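Local coordinates for beta-ketoacyl-[acyl-carrier-protein] synthase III (Pseudomonas aeruginosa, PDB 2X3E) that probably catalyses the first condensation of fatty acid synthesis, joining an acetyl group from acetyl-CoA to two carbons from malonyl-ACP, at residues A155-G160 with V278-A283; P249-T254 with V272-E277. The protein carries 1 engineered substitution. One frame throughout, in Å; residues are numbered along the deposited sequence. Where two conformers were deposited one is given.

Interaction 1: residues A155-G160 with V278-A283; sequences ALFGDG and VGNTVA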
ATOM      1  N   ALA A 155       4.373 -24.212 -12.055  1.00 23.20           N
ATOM      2  CA  ALA A 155       5.281 -25.090 -11.310  1.00 23.55           C
ATOM      3  C   ALA A 155       5.889 -24.396 -10.082  1.00 22.52           C
ATOM      4  O   ALA A 155       6.227 -25.059  -9.103  1.00 22.82           O
ATOM      5  CB  ALA A 155       6.388 -25.609 -12.224  1.00 24.31           C
ATOM      6  N   LEU A 156       6.010 -23.071 -10.128  1.00 21.87           N
ATOM      7  CA  LEU A 156       6.736 -22.318  -9.104  1.00 21.07           C
ATOM      8  C   LEU A 156       5.826 -21.729  -8.021  1.00 20.19           C
ATOM      9  O   LEU A 156       6.128 -21.825  -6.827  1.00 19.37           O
ATOM     10  CB  LEU A 156       7.534 -21.187  -9.771  1.00 21.00           C
ATOM     11  CG  LEU A 156       8.364 -20.246  -8.893  1.00 20.51           C
ATOM     12  CD1 LEU A 156       9.393 -21.027  -8.097  1.00 20.69           C
ATOM     13  CD2 LEU A 156       9.042 -19.185  -9.764  1.00 20.91           C
ATOM     14  N   PHE A 157       4.719 -21.120  -8.438  1.00 19.84           N
ATOM     15  CA  PHE A 157       3.937 -20.266  -7.545  1.00 19.38           C
ATOM     16  C   PHE A 157       2.836 -20.988  -6.771  1.00 19.29           C
ATOM     17  O   PHE A 157       2.122 -21.830  -7.305  1.00 20.12           O
ATOM     18  CB  PHE A 157       3.348 -19.064  -8.306  1.00 18.93           C
ATOM     19  CG  PHE A 157       4.374 -18.034  -8.672  1.00 18.70           C
ATOM     20  CD1 PHE A 157       4.847 -17.146  -7.722  1.00 17.98           C
ATOM     21  CD2 PHE A 157       4.887 -17.970  -9.959  1.00 18.38           C
ATOM     22  CE1 PHE A 157       5.812 -16.206  -8.044  1.00 18.11           C
ATOM     23  CE2 PHE A 157       5.846 -17.034 -10.288  1.00 18.87           C
ATOM     24  CZ  PHE A 157       6.307 -16.145  -9.329  1.00 18.09           C
ATOM     25  N   GLY A 158       2.714 -20.623  -5.501  1.00 18.40           N
ATOM     26  CA  GLY A 158       1.639 -21.112  -4.636  1.00 18.24           C
ATOM     27  C   GLY A 158       1.008 -19.964  -3.879  1.00 17.35           C
ATOM     28  O   GLY A 158       1.448 -18.816  -4.003  1.00 17.17           O
ATOM     29  N   ASP A 159      -0.010 -20.284  -3.083  1.00 17.13           N
ATOM     30  CA  ASP A 159      -0.796 -19.300  -2.340  1.00 16.65           C
ATOM     31  C   ASP A 159      -0.626 -19.480  -0.837  1.00 16.34           C
ATOM     32  O   ASP A 159      -0.313 -20.571  -0.354  1.00 16.65           O
ATOM     33  CB  ASP A 159      -2.288 -19.451  -2.672  1.00 17.45           C
ATOM     34  CG  ASP A 159      -2.590 -19.293  -4.150  1.00 17.73           C
ATOM     35  OD1 ASP A 159      -1.795 -18.652  -4.869  1.00 18.19           O
ATOM     36  OD2 ASP A 159      -3.646 -19.801  -4.591  1.00 19.36           O
ATOM     37  N   GLY A 160      -0.871 -18.414  -0.087  1.00 15.75           N
ATOM     38  CA  GLY A 160      -0.794 -18.493   1.363  1.00 15.58           C
ATOM     39  C   GLY A 160      -0.740 -17.147   2.032  1.00 14.89           C
ATOM     40  O   GLY A 160      -0.698 -16.106   1.365  1.00 14.88           O
ATOM     41  N   VAL A 278       5.575 -25.531  -0.197  1.00 21.59           N
ATOM     42  CA  VAL A 278       4.585 -24.473  -0.422  1.00 20.66           C
ATOM     43  C   VAL A 278       4.783 -23.674  -1.709  1.00 20.26           C
ATOM     44  O   VAL A 278       3.912 -22.899  -2.081  1.00 20.39           O
ATOM     45  CB  VAL A 278       4.523 -23.490   0.783  1.00 20.07           C
ATOM     46  CG1 VAL A 278       4.229 -24.249   2.069  1.00 19.53           C
ATOM     47  CG2 VAL A 278       5.815 -22.682   0.924  1.00 18.60           C
ATOM     48  N   GLY A 279       5.910 -23.863  -2.388  1.00 19.85           N
ATOM     49  CA  GLY A 279       6.226 -23.072  -3.569  1.00 19.44           C
ATOM     50  C   GLY A 279       6.525 -21.624  -3.223  1.00 18.23           C
ATOM     51  O   GLY A 279       6.812 -21.296  -2.072  1.00 17.92           O
ATOM     52  N   ASN A 280       6.461 -20.770  -4.238  1.00 17.69           N
ATOM     53  CA  ASN A 280       6.742 -19.345  -4.114  1.00 16.66           C
ATOM     54  C   ASN A 280       5.423 -18.630  -3.867  1.00 15.88           C
ATOM     55  O   ASN A 280       4.580 -18.564  -4.759  1.00 16.04           O
ATOM     56  CB  ASN A 280       7.411 -18.846  -5.402  1.00 16.91           C
ATOM     57  CG  ASN A 280       7.700 -17.351  -5.394  1.00 16.64           C
ATOM     58  OD1 ASN A 280       7.063 -16.584  -4.680  1.00 14.66           O
ATOM     59  ND2 ASN A 280       8.654 -16.932  -6.222  1.00 17.50           N
ATOM     60  N   THR A 281       5.242 -18.122  -2.650  1.00 14.98           N
ATOM     61  CA  THR A 281       3.991 -17.483  -2.239  1.00 14.68           C
ATOM     62  C   THR A 281       4.104 -15.951  -2.158  1.00 14.35           C
ATOM     63  O   THR A 281       3.261 -15.293  -1.537  1.00 14.58           O
ATOM     64  CB  THR A 281       3.514 -18.046  -0.886  1.00 14.73           C
ATOM     65  OG1 THR A 281       4.512 -17.813   0.115  1.00 14.15           O
ATOM     66  CG2 THR A 281       3.244 -19.545  -0.985  1.00 13.87           C
ATOM     67  N   VAL A 282       5.133 -15.389  -2.801  1.00 14.18           N
ATOM     68  CA  VAL A 282       5.286 -13.925  -2.941  1.00 13.90           C
ATOM     69  C   VAL A 282       5.314 -13.236  -1.566  1.00 13.45           C
ATOM     70  O   VAL A 282       6.174 -13.575  -0.755  1.00 13.94           O
ATOM     71  CB  VAL A 282       4.234 -13.334  -3.926  1.00 14.08           C
ATOM     72  CG1 VAL A 282       4.580 -11.896  -4.300  1.00 13.42           C
ATOM     73  CG2 VAL A 282       4.164 -14.171  -5.185  1.00 14.26           C
ATOM     74  N   ALA A 283       4.398 -12.319  -1.258  1.00 13.74           N
ATOM     75  CA  ALA A 283       4.495 -11.569   0.006  1.00 13.45           C
ATOM     76  C   ALA A 283       4.416 -12.475   1.251  1.00 13.38           C
ATOM     77  O   ALA A 283       4.962 -12.136   2.298  1.00 13.49           O
ATOM     78  CB  ALA A 283       3.436 -10.435   0.068  1.00 13.78           C
TER
HETATM   79  O   HOH W   1       1.479 -22.819  -1.188  1.00  4.90           O
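Two backbone hydrogen bonds join Leu156 and Gly158 to Asn280 and bracket Phe157, making a single isolated bridge between two segments whose end-to-end directions are 87° apart. Asn280 N donates to Leu156 O at 2.8 Å, and Gly158 N returns the bond to Asn280 O at 2.9 Å. Weaker CA-H...O contacts follow the same line, among them Thr281 CA to Gly158 O at 3.4 Å. Farther along, one water donates to both Asp159 O and Val278 O, linking the two backbones once more.

Glycine suits both sides of the bridge. Neither Gly158 nor Gly279 has a CB, which lets the backbone of each segment lie close against a carbonyl of the other, Val278 O beside Gly158 and Leu156 O beside Gly279; Gly279 also has positive phi as the chain leaves helix 275-278. The bridge thus ties the end of helix 151-156, in the N-terminal half of the thiolase fold, to the loop of the C-terminal half that carries Asn280, predicted to be an active-site residue.

Among the side chains, Phe157 and Asn280 run alongside each other in the same direction, with ring and amide planes 41° apart. Phe157 CE1 comes 3.4 Å from Asn280 CG, and Val282 CG2 packs against the same CE1 at 3.9 Å. Leu156 CG meets Asn280 CB at 3.9 Å, so the stem of the asparagine is flanked by apolar groups. With CG swung away from its own backbone nitrogen (chi1 178°), the amide lies beside Phe157 and Asn280 OD1 accepts from Val282 N at 2.9 Å, an Asx turn that fixes the amide's rotation. The rings of Phe142 and Phe211 also meet Phe157.

Interaction 2: residues P249-T254 with V272-E277; sequences PHQANT and VSNIAE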
ATOM      1  N   PRO A 249      15.102 -15.730   3.387  1.00 15.10           N
ATOM      2  CA  PRO A 249      14.855 -15.008   2.151  1.00 15.07           C
ATOM      3  C   PRO A 249      13.457 -15.248   1.581  1.00 15.32           C
ATOM      4  O   PRO A 249      12.799 -16.249   1.897  1.00 15.39           O
ATOM      5  CB  PRO A 249      15.907 -15.589   1.210  1.00 15.73           C
ATOM      6  CG  PRO A 249      16.119 -16.941   1.698  1.00 17.04           C
ATOM      7  CD  PRO A 249      15.966 -16.902   3.171  1.00 15.68           C
ATOM      8  N   HIS A 250      13.018 -14.330   0.732  1.00 15.16           N
ATOM      9  CA  HIS A 250      11.893 -14.596  -0.135  1.00 15.30           C
ATOM     10  C   HIS A 250      12.198 -15.884  -0.892  1.00 15.97           C
ATOM     11  O   HIS A 250      13.280 -16.039  -1.469  1.00 16.84           O
ATOM     12  CB  HIS A 250      11.670 -13.424  -1.103  1.00 15.49           C
ATOM     13  CG  HIS A 250      10.851 -13.780  -2.303  1.00 14.99           C
ATOM     14  ND1 HIS A 250       9.623 -14.397  -2.204  1.00 14.71           N
ATOM     15  CD2 HIS A 250      11.083 -13.608  -3.627  1.00 14.35           C
ATOM     16  CE1 HIS A 250       9.138 -14.596  -3.417  1.00 15.37           C
ATOM     17  NE2 HIS A 250      10.002 -14.124  -4.298  1.00 14.00           N
ATOM     18  N   GLN A 251      11.245 -16.806  -0.878  1.00 16.28           N
ATOM     19  CA  GLN A 251      11.432 -18.134  -1.444  1.00 16.89           C
ATOM     20  C   GLN A 251      11.214 -18.085  -2.963  1.00 18.07           C
ATOM     21  O   GLN A 251      10.224 -18.601  -3.486  1.00 18.66           O
ATOM     22  CB  GLN A 251      10.482 -19.130  -0.765  1.00 17.26           C
ATOM     23  CG  GLN A 251      10.542 -19.107   0.784  1.00 16.55           C
ATOM     24  CD  GLN A 251      11.719 -19.865   1.361  1.00 16.56           C
ATOM     25  OE1 GLN A 251      11.815 -21.080   1.196  1.00 18.05           O
ATOM     26  NE2 GLN A 251      12.615 -19.155   2.061  1.00 15.34           N
ATOM     27  N   ALA A 252      12.168 -17.473  -3.663  1.00 18.39           N
ATOM     28  CA  ALA A 252      12.016 -17.148  -5.084  1.00 19.50           C
ATOM     29  C   ALA A 252      12.056 -18.396  -5.963  1.00 21.44           C
ATOM     30  O   ALA A 252      11.247 -18.546  -6.881  1.00 21.70           O
ATOM     31  CB  ALA A 252      13.087 -16.157  -5.514  1.00 18.93           C
ATOM     32  N   ASN A 253      13.037 -19.251  -5.689  1.00 22.27           N
ATOM     33  CA  ASN A 253      13.174 -20.547  -6.344  0.50 24.16           C
ATOM     34  C   ASN A 253      14.123 -21.417  -5.515  1.00 24.29           C
ATOM     35  O   ASN A 253      14.780 -20.915  -4.611  1.00 23.72           O
ATOM     36  CB  ASN A 253      13.715 -20.358  -7.763  0.50 25.23           C
ATOM     37  CG  ASN A 253      13.241 -21.429  -8.711  0.50 27.49           C
ATOM     38  OD1 ASN A 253      12.726 -22.461  -8.287  0.50 28.50           O
ATOM     39  ND2 ASN A 253      13.409 -21.193 -10.008  0.50 29.57           N
ATOM     40  N   THR A 254      14.234 -22.700  -5.838  1.00 26.47           N
ATOM     41  CA  THR A 254      15.126 -23.562  -5.060  1.00 27.59           C
ATOM     42  C   THR A 254      16.595 -23.150  -5.173  1.00 27.48           C
ATOM     43  O   THR A 254      17.276 -22.980  -4.157  1.00 27.33           O
ATOM     44  CB  THR A 254      14.964 -25.031  -5.439  1.00 29.37           C
ATOM     45  OG1 THR A 254      13.681 -25.484  -4.995  1.00 30.63           O
ATOM     46  CG2 THR A 254      16.050 -25.878  -4.778  1.00 30.85           C
ATOM     47  N   VAL A 272      16.586 -20.601   6.011  1.00 18.87           N
ATOM     48  CA  VAL A 272      15.288 -21.187   6.349  1.00 19.42           C
ATOM     49  C   VAL A 272      14.475 -21.302   5.065  1.00 19.89           C
ATOM     50  O   VAL A 272      14.238 -20.296   4.391  1.00 19.74           O
ATOM     51  CB  VAL A 272      14.513 -20.327   7.373  1.00 19.12           C
ATOM     52  CG1 VAL A 272      13.173 -20.986   7.739  1.00 19.34           C
ATOM     53  CG2 VAL A 272      15.353 -20.092   8.616  1.00 19.72           C
ATOM     54  N   SER A 273      14.059 -22.521   4.725  1.00 20.78           N
ATOM     55  CA  SER A 273      13.386 -22.774   3.453  1.00 21.48           C
ATOM     56  C   SER A 273      12.320 -23.870   3.526  1.00 21.65           C
ATOM     57  O   SER A 273      12.575 -24.968   4.027  1.00 22.04           O
ATOM     58  CB  SER A 273      14.414 -23.153   2.391  1.00 21.97           C
ATOM     59  OG  SER A 273      13.777 -23.498   1.169  1.00 25.44           O
ATOM     60  N   ASN A 274      11.135 -23.555   3.008  1.00 21.43           N
ATOM     61  CA  ASN A 274      10.069 -24.537   2.813  1.00 21.95           C
ATOM     62  C   ASN A 274       9.496 -24.490   1.397  1.00 21.95           C
ATOM     63  O   ASN A 274       8.384 -24.957   1.158  1.00 22.40           O
ATOM     64  CB  ASN A 274       8.951 -24.325   3.841  1.00 21.98           C
ATOM     65  CG  ASN A 274       8.277 -22.968   3.712  1.00 22.29           C
ATOM     66  OD1 ASN A 274       8.862 -22.016   3.205  1.00 21.72           O
ATOM     67  ND2 ASN A 274       7.041 -22.878   4.181  1.00 24.18           N
ATOM     68  N   ILE A 275      10.267 -23.959   0.452  1.00 21.71           N
ATOM     69  CA  ILE A 275       9.785 -23.768  -0.921  1.00 21.59           C
ATOM     70  C   ILE A 275       9.357 -25.082  -1.589  1.00 22.35           C
ATOM     71  O   ILE A 275       8.483 -25.089  -2.455  1.00 22.70           O
ATOM     72  CB  ILE A 275      10.837 -23.022  -1.792  1.00 21.58           C
ATOM     73  CG1 ILE A 275      10.180 -22.454  -3.056  1.00 21.81           C
ATOM     74  CG2 ILE A 275      12.031 -23.926  -2.121  1.00 21.61           C
ATOM     75  CD1 ILE A 275      11.085 -21.560  -3.845  1.00 22.75           C
ATOM     76  N   ALA A 276       9.956 -26.194  -1.175  1.00 22.50           N
ATOM     77  CA  ALA A 276       9.556 -27.509  -1.685  1.00 23.39           C
ATOM     78  C   ALA A 276       8.106 -27.879  -1.345  1.00 23.61           C
ATOM     79  O   ALA A 276       7.441 -28.553  -2.137  1.00 24.32           O
ATOM     80  CB  ALA A 276      10.509 -28.588  -1.168  1.00 23.90           C
ATOM     81  N   GLU A 277       7.623 -27.420  -0.184  1.00 23.34           N
ATOM     82  CA  GLU A 277       6.299 -27.805   0.317  0.50 23.75           C
ATOM     83  C   GLU A 277       5.204 -26.795  -0.015  1.00 23.02           C
ATOM     84  O   GLU A 277       4.036 -27.160  -0.090  1.00 23.54           O
ATOM     85  CB  GLU A 277       6.334 -28.021   1.834  0.50 24.04           C
ATOM     86  CG  GLU A 277       7.251 -29.146   2.284  0.50 25.72           C
ATOM     87  CD  GLU A 277       8.662 -28.666   2.549  0.50 26.55           C
ATOM     88  OE1 GLU A 277       8.956 -27.501   2.222  0.50 27.07           O
ATOM     89  OE2 GLU A 277       9.480 -29.449   3.078  0.50 28.22           O
TER
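The amide of Gln251 reaches across to the loop Val272-Asn274 and uses both its ends there. Its oxygen takes two donors: Ser273 OG at 3.1 Å from Gln251 OE1, lying in the carbonyl plane on a lone pair, and Asn274 N, also 3.1 Å from Gln251 OE1 but well above that plane and less straight (137° at the hydrogen). Its nitrogen gives two bonds, to Val272 O, 3.1 Å from Gln251 NE2, and back to Pro249 O, 2.9 Å from the same NE2. Four bonds therefore fix the rotation of a buried amide and satisfy two backbone carbonyls and a backbone N-H that belong to no helix. Glutamine fits because it offers a donor and an acceptor on a chain long enough to reach the other segment; a bend at chi2 (-80°) turns the amide toward that loop. Gln251 is also the centre of an inverse gamma turn, closed by a weak bond from Ala252 N to His250 O.

Beside this polar cluster, Ile275 supplies the apolar part. Its extended side chain carries CD1 to Asn253 CA at 3.4 Å and close to Gln251 O, while Ile275 CG2 touches Thr254 OG1 at 3.7 Å. That hydroxyl is bonded to Thr40 O as helix 254-264 begins.

Residues 249-254 contain His250, predicted to be catalytic, and most of the predicted ACP-binding region. The pair joins the loop leaving strand 246-249 to the start of helix 275-278; Leu257 of helix 254-264 packs against Pro249, Gln251, Ser273 and Ile275, and Ala289 of helix 285-295 lies against Gln251 and Asn274.

Both contacts are largely buried, with centres 9 Å apart, and both involve helix 275-278: interaction 2 at its start, interaction 1 at its last residue and the loop beyond. Interaction 1 joins the two halves of the chain through main-chain bonding, glycines and an aromatic ring, and all its touching residues are buried. Interaction 2 stays within the C-terminal half, relies on a side-chain amide, and includes partly exposed residues such as Ser273 and Thr254. They meet at the predicted active site, where Asn280 ND2 probably bonds to Ala252 O at 3.1 Å and Asn280 OD1 packs 3.1 Å from His250 CE1. Nearby lies Ala112, an engineered residue at the remaining predicted catalytic position.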